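Local structure of OxyR (Porphyromonas gingivalis, 3HO7) at residues Ala16-Ile21 / Leu114-Cys119; Ser45-Ser50 / Ser58-Met63; Asp78-Glu83 / Gly208-Ala213; Gln195-Ser198 / Leu202-Gln205. The protein probably acts as a redox-sensitive, DNA-binding transcriptional activator of the LysR family, of which this chain is the regulatory domain. All coordinates share one frame; numbering follows the deposited sequence.

Contact 1 (Ala16-Ile21 / Leu114-Cys119)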
loop_
_atom_site.group_PDB
_atom_site.type_symbol
_atom_site.label_atom_id
_atom_site.label_comp_id
_atom_site.label_asym_id
_atom_site.label_seq_id
_atom_site.Cartn_x
_atom_site.Cartn_y
_atom_site.Cartn_z
ATOM N N ALA A 16 10.183 -11.879 4.852
ATOM C CA ALA A 16 9.697 -10.517 4.732
ATOM C C ALA A 16 9.764 -10.068 3.280
ATOM O O ALA A 16 10.538 -10.606 2.486
ATOM C CB ALA A 16 10.508 -9.583 5.614
ATOM N N VAL A 17 8.944 -9.085 2.935
ATOM C CA VAL A 17 8.919 -8.559 1.583
ATOM C C VAL A 17 8.620 -7.072 1.623
ATOM O O VAL A 17 7.800 -6.616 2.421
ATOM C CB VAL A 17 7.857 -9.269 0.722
ATOM C CG1 VAL A 17 7.925 -8.784 -0.720
ATOM C CG2 VAL A 17 8.041 -10.776 0.796
ATOM N N LEU A 18 9.295 -6.315 0.766
ATOM C CA LEU A 18 9.052 -4.884 0.674
ATOM C C LEU A 18 7.642 -4.591 0.185
ATOM O O LEU A 18 7.080 -5.342 -0.616
ATOM C CB LEU A 18 10.074 -4.216 -0.244
ATOM C CG LEU A 18 11.426 -3.912 0.405
ATOM C CD1 LEU A 18 11.982 -5.151 1.085
ATOM C CD2 LEU A 18 12.404 -3.358 -0.623
ATOM N N PRO A 19 7.063 -3.486 0.668
ATOM C CA PRO A 19 5.732 -3.072 0.253
ATOM C C PRO A 19 5.719 -2.686 -1.217
ATOM O O PRO A 19 4.671 -2.727 -1.858
ATOM C CB PRO A 19 5.458 -1.833 1.115
ATOM C CG PRO A 19 6.487 -1.858 2.201
ATOM C CD PRO A 19 7.670 -2.541 1.617
ATOM N N THR A 20 6.881 -2.304 -1.739
ATOM C CA THR A 20 7.001 -1.925 -3.141
ATOM C C THR A 20 7.335 -3.125 -4.026
ATOM O O THR A 20 7.580 -2.974 -5.227
ATOM C CB THR A 20 8.060 -0.821 -3.340
ATOM O OG1 THR A 20 9.259 -1.170 -2.633
ATOM C CG2 THR A 20 7.539 0.509 -2.809
ATOM N N ILE A 21 7.343 -4.313 -3.428
ATOM C CA ILE A 21 7.571 -5.553 -4.165
ATOM C C ILE A 21 6.384 -6.495 -3.986
ATOM O O ILE A 21 5.894 -7.087 -4.948
ATOM C CB ILE A 21 8.844 -6.283 -3.675
ATOM C CG1 ILE A 21 10.095 -5.437 -3.920
ATOM C CG2 ILE A 21 8.985 -7.641 -4.354
ATOM C CD1 ILE A 21 11.374 -6.135 -3.513
ATOM N N LEU A 114 8.475 8.044 -3.108
ATOM C CA LEU A 114 8.450 7.180 -1.949
ATOM C C LEU A 114 9.777 7.364 -1.236
ATOM O O LEU A 114 10.835 7.273 -1.849
ATOM C CB LEU A 114 8.277 5.723 -2.378
ATOM C CG LEU A 114 6.957 5.378 -3.069
ATOM C CD1 LEU A 114 7.048 4.047 -3.796
ATOM C CD2 LEU A 114 5.813 5.372 -2.069
ATOM N N ASP A 115 9.713 7.616 0.063
ATOM C CA ASP A 115 10.912 7.773 0.879
ATOM C C ASP A 115 11.894 6.626 0.650
ATOM O O ASP A 115 13.086 6.851 0.444
ATOM C CB ASP A 115 10.547 7.857 2.364
ATOM C CG ASP A 115 9.714 9.083 2.693
ATOM O OD1 ASP A 115 9.883 10.120 2.019
ATOM O OD2 ASP A 115 8.893 9.009 3.632
ATOM N N GLU A 116 11.383 5.399 0.685
ATOM C CA GLU A 116 12.218 4.212 0.526
ATOM C C GLU A 116 12.027 3.543 -0.835
ATOM O O GLU A 116 12.924 2.864 -1.334
ATOM C CB GLU A 116 11.944 3.214 1.653
ATOM C CG GLU A 116 12.593 1.852 1.458
ATOM C CD GLU A 116 12.558 1.005 2.714
ATOM O OE1 GLU A 116 12.774 1.560 3.814
ATOM O OE2 GLU A 116 12.319 -0.219 2.605
ATOM N N GLY A 117 10.855 3.733 -1.431
ATOM C CA GLY A 117 10.580 3.172 -2.746
ATOM C C GLY A 117 11.465 3.800 -3.805
ATOM O O GLY A 117 11.985 3.108 -4.681
ATOM N N HIS A 118 11.643 5.114 -3.722
ATOM C CA HIS A 118 12.435 5.847 -4.708
ATOM C C HIS A 118 13.714 6.424 -4.120
ATOM O O HIS A 118 14.718 6.556 -4.817
ATOM C CB HIS A 118 11.618 6.988 -5.317
ATOM C CG HIS A 118 10.304 6.555 -5.881
ATOM N ND1 HIS A 118 9.106 7.119 -5.498
ATOM C CD2 HIS A 118 9.998 5.605 -6.796
ATOM C CE1 HIS A 118 8.118 6.541 -6.160
ATOM N NE2 HIS A 118 8.633 5.617 -6.951
ATOM N N CYS A 119 13.671 6.778 -2.840
ATOM C CA CYS A 119 14.765 7.525 -2.236
ATOM C C CYS A 119 15.466 6.788 -1.097
ATOM O O CYS A 119 15.963 7.413 -0.158
ATOM C CB CYS A 119 14.269 8.895 -1.766
ATOM S SG CYS A 119 13.598 9.912 -3.103
HETATM O O HOH W 1 11.206 0.398 -1.509
#

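Contact 2 (Ser45-Ser50 / Ser58-Met63)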
loop_
_atom_site.group_PDB
_atom_site.type_symbol
_atom_site.label_atom_id
_atom_site.label_comp_id
_atom_site.label_asym_id
_atom_site.label_seq_id
_atom_site.Cartn_x
_atom_site.Cartn_y
_atom_site.Cartn_z
ATOM N N SER A 45 5.541 -11.576 5.547
ATOM C CA SER A 45 5.333 -10.303 6.222
ATOM C C SER A 45 5.935 -9.165 5.409
ATOM O O SER A 45 7.035 -9.290 4.873
ATOM C CB SER A 45 5.943 -10.331 7.625
ATOM O OG SER A 45 7.320 -10.660 7.573
ATOM N N GLU A 46 5.202 -8.062 5.309
ATOM C CA GLU A 46 5.706 -6.874 4.636
ATOM C C GLU A 46 6.427 -5.969 5.629
ATOM O O GLU A 46 5.885 -5.622 6.678
ATOM C CB GLU A 46 4.573 -6.104 3.951
ATOM C CG GLU A 46 3.941 -6.828 2.771
ATOM C CD GLU A 46 2.989 -5.949 1.979
ATOM O OE1 GLU A 46 3.296 -4.752 1.778
ATOM O OE2 GLU A 46 1.931 -6.456 1.551
ATOM N N MET A 47 7.658 -5.606 5.289
ATOM C CA MET A 47 8.436 -4.658 6.074
ATOM C C MET A 47 9.222 -3.776 5.126
ATOM O O MET A 47 9.532 -4.180 4.006
ATOM C CB MET A 47 9.447 -5.377 6.960
ATOM C CG MET A 47 8.900 -6.472 7.839
ATOM S SD MET A 47 10.279 -7.264 8.685
ATOM C CE MET A 47 9.423 -8.536 9.610
ATOM N N GLN A 48 9.562 -2.578 5.579
ATOM C CA GLN A 48 10.538 -1.775 4.868
ATOM C C GLN A 48 11.929 -2.313 5.193
ATOM O O GLN A 48 12.093 -3.111 6.120
ATOM C CB GLN A 48 10.402 -0.297 5.236
ATOM C CG GLN A 48 9.266 0.402 4.500
ATOM C CD GLN A 48 8.817 1.673 5.185
ATOM O OE1 GLN A 48 8.990 1.834 6.393
ATOM N NE2 GLN A 48 8.229 2.581 4.418
ATOM N N THR A 49 12.924 -1.879 4.429
ATOM C CA THR A 49 14.268 -2.450 4.504
ATOM C C THR A 49 14.835 -2.515 5.919
ATOM O O THR A 49 15.383 -3.537 6.328
ATOM C CB THR A 49 15.247 -1.682 3.602
ATOM O OG1 THR A 49 14.734 -1.646 2.263
ATOM C CG2 THR A 49 16.614 -2.352 3.605
ATOM N N SER A 50 14.709 -1.420 6.659
ATOM C CA SER A 50 15.253 -1.355 8.009
ATOM C C SER A 50 14.776 -2.531 8.853
ATOM O O SER A 50 15.581 -3.243 9.453
ATOM C CB SER A 50 14.875 -0.031 8.673
ATOM O OG SER A 50 15.198 1.057 7.825
ATOM N N SER A 58 18.350 -10.521 14.064
ATOM C CA SER A 58 17.829 -11.039 15.329
ATOM C C SER A 58 17.271 -12.456 15.199
ATOM O O SER A 58 17.238 -13.208 16.172
ATOM C CB SER A 58 16.751 -10.108 15.888
ATOM O OG SER A 58 15.573 -10.166 15.101
ATOM N N GLY A 59 16.828 -12.810 13.997
ATOM C CA GLY A 59 16.275 -14.136 13.748
ATOM C C GLY A 59 14.759 -14.162 13.736
ATOM O O GLY A 59 14.149 -15.230 13.794
ATOM N N GLU A 60 14.151 -12.981 13.673
ATOM C CA GLU A 60 12.698 -12.856 13.595
ATOM C C GLU A 60 12.184 -13.389 12.261
ATOM O O GLU A 60 11.054 -13.870 12.165
ATOM C CB GLU A 60 12.278 -11.395 13.771
ATOM C CG GLU A 60 10.774 -11.163 13.709
ATOM C CD GLU A 60 10.400 -9.693 13.829
ATOM O OE1 GLU A 60 11.300 -8.868 14.090
ATOM O OE2 GLU A 60 9.206 -9.364 13.663
ATOM N N ILE A 61 13.021 -13.294 11.233
ATOM C CA ILE A 61 12.676 -13.799 9.908
ATOM C C ILE A 61 13.861 -14.538 9.294
ATOM O O ILE A 61 15.016 -14.228 9.587
ATOM C CB ILE A 61 12.224 -12.665 8.964
ATOM C CG1 ILE A 61 13.402 -11.756 8.603
ATOM C CG2 ILE A 61 11.095 -11.865 9.597
ATOM C CD1 ILE A 61 13.033 -10.635 7.646
ATOM N N ASP A 62 13.569 -15.516 8.443
ATOM C CA ASP A 62 14.605 -16.349 7.842
ATOM C C ASP A 62 15.214 -15.711 6.599
ATOM O O ASP A 62 16.418 -15.814 6.366
ATOM C CB ASP A 62 14.039 -17.727 7.492
ATOM C CG ASP A 62 13.626 -18.516 8.718
ATOM O OD1 ASP A 62 14.305 -18.396 9.761
ATOM O OD2 ASP A 62 12.628 -19.259 8.639
ATOM N N MET A 63 14.373 -15.062 5.800
ATOM C CA MET A 63 14.815 -14.445 4.557
ATOM C C MET A 63 14.083 -13.132 4.342
ATOM O O MET A 63 13.026 -12.895 4.927
ATOM C CB MET A 63 14.552 -15.376 3.370
ATOM C CG MET A 63 15.026 -16.803 3.574
ATOM S SD MET A 63 14.570 -17.907 2.220
ATOM C CE MET A 63 15.281 -19.443 2.813
#

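Contact 3 (Asp78-Glu83 / Gly208-Ala213)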
loop_
_atom_site.group_PDB
_atom_site.type_symbol
_atom_site.label_atom_id
_atom_site.label_comp_id
_atom_site.label_asym_id
_atom_site.label_seq_id
_atom_site.Cartn_x
_atom_site.Cartn_y
_atom_site.Cartn_z
ATOM N N ASP A 78 21.437 -12.229 -2.626
ATOM C CA ASP A 78 21.661 -12.744 -3.965
ATOM C C ASP A 78 20.676 -12.107 -4.934
ATOM O O ASP A 78 19.530 -11.831 -4.578
ATOM C CB ASP A 78 21.499 -14.265 -3.980
ATOM C CG ASP A 78 22.572 -14.972 -3.178
ATOM O OD1 ASP A 78 23.765 -14.850 -3.533
ATOM O OD2 ASP A 78 22.222 -15.654 -2.191
ATOM N N LEU A 79 21.127 -11.873 -6.159
ATOM C CA LEU A 79 20.287 -11.252 -7.169
ATOM C C LEU A 79 19.122 -12.156 -7.561
ATOM O O LEU A 79 19.296 -13.355 -7.788
ATOM C CB LEU A 79 21.116 -10.891 -8.405
ATOM C CG LEU A 79 20.369 -10.232 -9.566
ATOM C CD1 LEU A 79 19.746 -8.909 -9.122
ATOM C CD2 LEU A 79 21.297 -10.020 -10.750
ATOM N N LEU A 80 17.933 -11.574 -7.624
ATOM C CA LEU A 80 16.763 -12.286 -8.118
ATOM C C LEU A 80 16.415 -11.769 -9.507
ATOM O O LEU A 80 16.281 -12.545 -10.452
ATOM C CB LEU A 80 15.580 -12.118 -7.164
ATOM C CG LEU A 80 15.806 -12.664 -5.753
ATOM C CD1 LEU A 80 14.553 -12.515 -4.908
ATOM C CD2 LEU A 80 16.248 -14.123 -5.817
ATOM N N TYR A 81 16.294 -10.450 -9.629
ATOM C CA TYR A 81 16.005 -9.824 -10.913
ATOM C C TYR A 81 16.151 -8.308 -10.841
ATOM O O TYR A 81 16.090 -7.719 -9.756
ATOM C CB TYR A 81 14.595 -10.188 -11.385
ATOM C CG TYR A 81 13.493 -9.771 -10.436
ATOM C CD1 TYR A 81 12.788 -8.590 -10.634
ATOM C CD2 TYR A 81 13.154 -10.561 -9.348
ATOM C CE1 TYR A 81 11.776 -8.208 -9.768
ATOM C CE2 TYR A 81 12.149 -10.188 -8.476
ATOM C CZ TYR A 81 11.463 -9.014 -8.690
ATOM O OH TYR A 81 10.462 -8.650 -7.815
ATOM N N TYR A 82 16.349 -7.687 -11.999
ATOM C CA TYR A 82 16.345 -6.235 -12.105
ATOM C C TYR A 82 14.950 -5.782 -12.494
ATOM O O TYR A 82 14.167 -6.554 -13.039
ATOM C CB TYR A 82 17.364 -5.759 -13.142
ATOM C CG TYR A 82 18.798 -6.037 -12.763
ATOM C CD1 TYR A 82 19.467 -7.145 -13.268
ATOM C CD2 TYR A 82 19.483 -5.196 -11.896
ATOM C CE1 TYR A 82 20.777 -7.406 -12.921
ATOM C CE2 TYR A 82 20.796 -5.450 -11.544
ATOM C CZ TYR A 82 21.437 -6.556 -12.061
ATOM O OH TYR A 82 22.741 -6.822 -11.718
ATOM N N GLU A 83 14.633 -4.527 -12.212
ATOM C CA GLU A 83 13.305 -4.023 -12.502
ATOM C C GLU A 83 13.365 -2.536 -12.792
ATOM O O GLU A 83 13.864 -1.756 -11.981
ATOM C CB GLU A 83 12.365 -4.292 -11.331
ATOM C CG GLU A 83 10.935 -3.847 -11.577
ATOM C CD GLU A 83 9.991 -4.305 -10.484
ATOM O OE1 GLU A 83 10.440 -4.426 -9.327
ATOM O OE2 GLU A 83 8.804 -4.540 -10.782
ATOM N N GLY A 208 15.710 -20.002 -6.740
ATOM C CA GLY A 208 15.218 -20.530 -8.005
ATOM C C GLY A 208 13.750 -20.236 -8.243
ATOM O O GLY A 208 13.362 -19.807 -9.329
ATOM N N LEU A 209 12.927 -20.459 -7.222
ATOM C CA LEU A 209 11.485 -20.274 -7.357
ATOM C C LEU A 209 11.113 -18.816 -7.611
ATOM O O LEU A 209 10.263 -18.518 -8.445
ATOM C CB LEU A 209 10.751 -20.802 -6.121
ATOM C CG LEU A 209 10.612 -22.324 -6.041
ATOM C CD1 LEU A 209 10.038 -22.748 -4.698
ATOM C CD2 LEU A 209 9.752 -22.845 -7.185
ATOM N N LEU A 210 11.754 -17.908 -6.889
ATOM C CA LEU A 210 11.477 -16.492 -7.070
ATOM C C LEU A 210 11.906 -16.025 -8.458
ATOM O O LEU A 210 11.163 -15.320 -9.142
ATOM C CB LEU A 210 12.159 -15.669 -5.976
ATOM C CG LEU A 210 11.563 -15.830 -4.575
ATOM C CD1 LEU A 210 12.487 -15.230 -3.526
ATOM C CD2 LEU A 210 10.184 -15.191 -4.502
ATOM N N ARG A 211 13.099 -16.432 -8.878
ATOM C CA ARG A 211 13.593 -16.061 -10.201
ATOM C C ARG A 211 12.701 -16.626 -11.303
ATOM O O ARG A 211 12.493 -15.985 -12.331
ATOM C CB ARG A 211 15.039 -16.520 -10.394
ATOM C CG ARG A 211 16.024 -15.904 -9.417
ATOM C CD ARG A 211 17.448 -16.295 -9.762
ATOM N NE ARG A 211 17.826 -15.828 -11.093
ATOM C CZ ARG A 211 18.898 -16.247 -11.755
ATOM N NH1 ARG A 211 19.705 -17.151 -11.212
ATOM N NH2 ARG A 211 19.161 -15.768 -12.962
ATOM N N SER A 212 12.169 -17.825 -11.081
ATOM C CA SER A 212 11.290 -18.458 -12.057
ATOM C C SER A 212 9.917 -17.795 -12.075
ATOM O O SER A 212 9.070 -18.120 -12.908
ATOM C CB SER A 212 11.137 -19.951 -11.760
ATOM O OG SER A 212 10.156 -20.171 -10.759
ATOM N N ALA A 213 9.700 -16.872 -11.143
ATOM C CA ALA A 213 8.421 -16.181 -11.029
ATOM C C ALA A 213 8.333 -15.003 -11.991
ATOM O O ALA A 213 7.260 -14.440 -12.197
ATOM C CB ALA A 213 8.195 -15.717 -9.597
#

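Contact 4 (Gln195-Ser198 / Leu202-Gln205)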
loop_
_atom_site.group_PDB
_atom_site.type_symbol
_atom_site.label_atom_id
_atom_site.label_comp_id
_atom_site.label_asym_id
_atom_site.label_seq_id
_atom_site.Cartn_x
_atom_site.Cartn_y
_atom_site.Cartn_z
ATOM N N GLN A 195 24.395 -14.425 7.176
ATOM C CA GLN A 195 25.520 -15.164 6.616
ATOM C C GLN A 195 25.506 -16.618 7.068
ATOM O O GLN A 195 25.801 -17.521 6.288
ATOM C CB GLN A 195 26.845 -14.512 7.007
ATOM C CG GLN A 195 27.036 -13.118 6.446
ATOM C CD GLN A 195 28.422 -12.573 6.713
ATOM O OE1 GLN A 195 28.581 -11.416 7.101
ATOM N NE2 GLN A 195 29.437 -13.406 6.513
ATOM N N ASP A 196 25.126 -16.869 8.310
ATOM C CA ASP A 196 25.214 -18.219 8.859
ATOM C C ASP A 196 23.967 -19.071 8.623
ATOM O O ASP A 196 23.812 -20.133 9.221
ATOM C CB ASP A 196 25.585 -18.187 10.347
ATOM C CG ASP A 196 24.827 -17.129 11.118
ATOM O OD1 ASP A 196 23.806 -16.628 10.604
ATOM O OD2 ASP A 196 25.254 -16.800 12.243
ATOM N N TYR A 197 23.066 -18.581 7.778
ATOM C CA TYR A 197 21.789 -19.245 7.553
ATOM C C TYR A 197 22.036 -20.694 7.146
ATOM O O TYR A 197 22.584 -20.962 6.076
ATOM C CB TYR A 197 20.986 -18.511 6.482
ATOM C CG TYR A 197 19.606 -19.079 6.263
ATOM C CD1 TYR A 197 18.673 -19.104 7.290
ATOM C CD2 TYR A 197 19.230 -19.580 5.023
ATOM C CE1 TYR A 197 17.407 -19.622 7.091
ATOM C CE2 TYR A 197 17.966 -20.098 4.815
ATOM C CZ TYR A 197 17.058 -20.115 5.852
ATOM O OH TYR A 197 15.798 -20.630 5.647
ATOM N N SER A 198 21.625 -21.621 8.006
ATOM C CA SER A 198 21.996 -23.028 7.870
ATOM C C SER A 198 20.996 -23.874 7.079
ATOM O O SER A 198 20.859 -25.072 7.327
ATOM C CB SER A 198 22.225 -23.646 9.255
ATOM O OG SER A 198 22.799 -24.938 9.156
ATOM N N LEU A 202 17.328 -25.032 1.014
ATOM C CA LEU A 202 16.084 -24.279 0.926
ATOM C C LEU A 202 16.344 -22.915 0.295
ATOM O O LEU A 202 15.642 -22.497 -0.626
ATOM C CB LEU A 202 15.464 -24.110 2.314
ATOM C CG LEU A 202 14.131 -23.364 2.386
ATOM C CD1 LEU A 202 13.057 -24.090 1.587
ATOM C CD2 LEU A 202 13.698 -23.195 3.833
ATOM N N ARG A 203 17.363 -22.227 0.803
ATOM C CA ARG A 203 17.787 -20.944 0.256
ATOM C C ARG A 203 17.937 -21.056 -1.255
ATOM O O ARG A 203 17.415 -20.232 -2.006
ATOM C CB ARG A 203 19.109 -20.515 0.895
ATOM C CG ARG A 203 19.657 -19.172 0.428
ATOM C CD ARG A 203 20.977 -18.874 1.133
ATOM N NE ARG A 203 21.648 -17.684 0.618
ATOM C CZ ARG A 203 22.845 -17.270 1.023
ATOM N NH1 ARG A 203 23.505 -17.952 1.950
ATOM N NH2 ARG A 203 23.384 -16.176 0.501
ATOM N N GLU A 204 18.653 -22.088 -1.692
ATOM C CA GLU A 204 18.868 -22.334 -3.113
ATOM C C GLU A 204 17.541 -22.542 -3.841
ATOM O O GLU A 204 17.340 -22.027 -4.941
ATOM C CB GLU A 204 19.783 -23.545 -3.311
ATOM C CG GLU A 204 20.060 -23.892 -4.767
ATOM C CD GLU A 204 21.154 -24.933 -4.920
ATOM O OE1 GLU A 204 21.858 -25.212 -3.926
ATOM O OE2 GLU A 204 21.313 -25.472 -6.037
ATOM N N GLN A 205 16.640 -23.298 -3.222
ATOM C CA GLN A 205 15.331 -23.553 -3.812
ATOM C C GLN A 205 14.533 -22.257 -3.924
ATOM O O GLN A 205 13.956 -21.958 -4.971
ATOM C CB GLN A 205 14.558 -24.589 -2.991
ATOM C CG GLN A 205 13.265 -25.065 -3.644
ATOM C CD GLN A 205 12.511 -26.076 -2.796
ATOM O OE1 GLN A 205 12.984 -26.495 -1.738
ATOM N NE2 GLN A 205 11.332 -26.474 -3.260
HETATM O O HOH W 2 22.388 -19.679 3.889
#

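Contact 1 (Ala16-Ile21 / Leu114-Cys119)
Thr20 and Leu114 meet methyl to methyl, tip to tip, with Thr20 CG2 3.7 Å from Leu114 CD1. The same methyl, Thr20 CG2, lies 4.0 Å from Gly117 CA, where no side chain intervenes. With chi1 at 48°, Thr20 OG1 sits between the backbone N and the carbonyl carbon and binds a water at 2.7 Å, while CG2 turns to Leu114; this water also gives a weak bond, 3.0 Å, to Glu116 O. A methyl contact and a water bridge thus join the segments, without a direct hydrogen bond. Behind them the 114-119 loop is drawn into a tight turn: Leu114 O accepts from both His118 N and Cys119 N, and Leu114 N donates to His118 ND1 at 2.6 Å, nearly straight (170°) though 26° out of the ring plane. His118 NE2 reaches Phe160 O, and Cys119 is in a disulfide with Cys128, consistent with an oxidised form of this redox sensor. The contact spans the cleft between the two subdomains of the LysR regulatory fold. Met145 of helix 145-153 touches both Thr20 and Leu114, Leu18 packs on strand 63-66 and helix 49-58, and Glu116 OE2 accepts a hydrogen bond from Thr49 N at the start of helix 49-58.

Contact 2 (Ser45-Ser50 / Ser58-Met63)
A beta-alpha-beta crossover, strand 40-46 to helix 49-58 to strand 63-66, encloses the meeting of Met47 and Ile61, with strand 11-17 lying between the two strands in the parallel sheet. Met47 belongs to the connection entering the helix and Ile61 to the one leaving it, where Gly59, with phi at 100°, breaks the helical path. The Met47 chain is stretched out beyond CG (chi2 175°, chi3 -178°), carrying its methyl far across the gap. There the two side chains run past one another in opposite senses, both packing on Ala16 of the central strand and on Ser55 of the helix. Glu60 borders the contact on its exposed side, its OE2 4.1 Å from Met47 CE, while its OE1 is hydrogen-bonded to Ser55 OG, which ties the carboxylate back to the helix. Ser45 adds a looser touch, its OG 4.4 Å from Ile61 CG2. Strand 40-46 is also an interface strand: Ser45 pairs in parallel with a strand of the second subunit, and Glu46 OE2 accepts from Ser144 N of that subunit. The closest approach between the two segments is apolar, Met47 CE resting 3.7 Å from Ile61 CG2.

Contact 3 (Asp78-Glu83 / Gly208-Ala213)
Apolar packing comes first: Leu80 sends one methyl to each of two neighbours on the helix. Its CD1 lies 3.7 Å from Leu210 CD1 and 4.1 Å from Leu210 CB, while Leu80 CD2 rests 4.0 Å from Arg211 CG. Leu80 holds CG anti to its carbonyl carbon (chi1 -61°), and from there the two branches straddle the gap between consecutive helix residues.

The second group of contacts sets the aliphatic part of Arg211 against strand backbone. Arg211 CG sits 3.5 Å from Leu80 O, and Arg211 CD is 4.0 Å from Leu79 O. A bend at chi3 (61°) folds the arginine so that its guanidinium passes obliquely by these two carbonyls, without a hydrogen bond across the contact.

Among these two segments, the hydrogen bonds all lie within 208-213. Ser212 N donates to Gly208 O, Ala213 N to Leu210 O, and Ser212 OG turns back to Leu209 O at 2.8 Å, approaching 31° out of the carbonyl plane.

The strand is irregular exactly where the helix meets it: Leu80 and Tyr81 both face Val189 of strand 184-194, a classic beta bulge. Helix 200-211 lies against the strand at this bulge, with Ile207 also touching Leu80. Helix 22-36 also packs on it through Val29, which meets Leu210 and Ala213, and Ile32, which meets Leu209; Arg28 of helix 22-36 bonds Ala213 O, while Arg211 O takes a bond from His219.

Contact 4 (Gln195-Ser198 / Leu202-Gln205)
Arg203 NH2 is gripped by two carboxylates, Glu76 and Asp78, and the arginine that carries it runs past Tyr197 in the loop before its helix. Both of these pairs are salt bridges. The other terminal nitrogen turns to the loop: Arg203 NH1 donates to a water at 2.8 Å, and that water donates in turn to Tyr197 O at 2.5 Å. With its chain extended all the way from CG to NE, Arg203 reaches from the helix to the carboxylates and the water.

The side chains also touch directly. Arg203 CB comes up at the edge of the Tyr197 ring, near its plane, 4.1 Å from Tyr197 CE2. Ring and chain run in opposite directions, and the guanidinium is turned 63° from the ring, well away from a stack. CG of Tyr197 lies opposite the backbone N (chi1 -176°), which carries the ring toward the helix and leaves Tyr197 OH 3.8 Å from Leu202 CD2. Leu13 and Met63 of the sheet touch both Tyr197 and Leu202, joining this surface contact to strands 11-17 and 63-66.

The two carboxylates probably balance the charge of Arg203 and help to hold its guanidinium in place, while the water satisfies Tyr197 O and connects it to Arg203 NH1; the loop is thus joined to the helix through the aromatic edge and one bridging solvent molecule.

How the contacts relate
Contacts 1, 2 and 3 all reach one mixed sheet and are partly buried, whereas contact 4 lies at the surface, its centre about 23 Å from that of the chain. Contacts 1 and 2 share neighbouring strands 11-17 and 40-46 and are tied by a bond from Val17 N to Ser45 O. Contacts 3 and 4 use opposite ends of helix 200-211, and along the chain contact 4 is nested inside the loop that contact 3 closes. Chemistry follows place: contacts 2 and 3 are mainly apolar, while contacts 1 and 4 each add a water bridge, one at the subdomain cleft and one at the surface. Met63 of contact 2 packs on Tyr197 and Leu202 of contact 4.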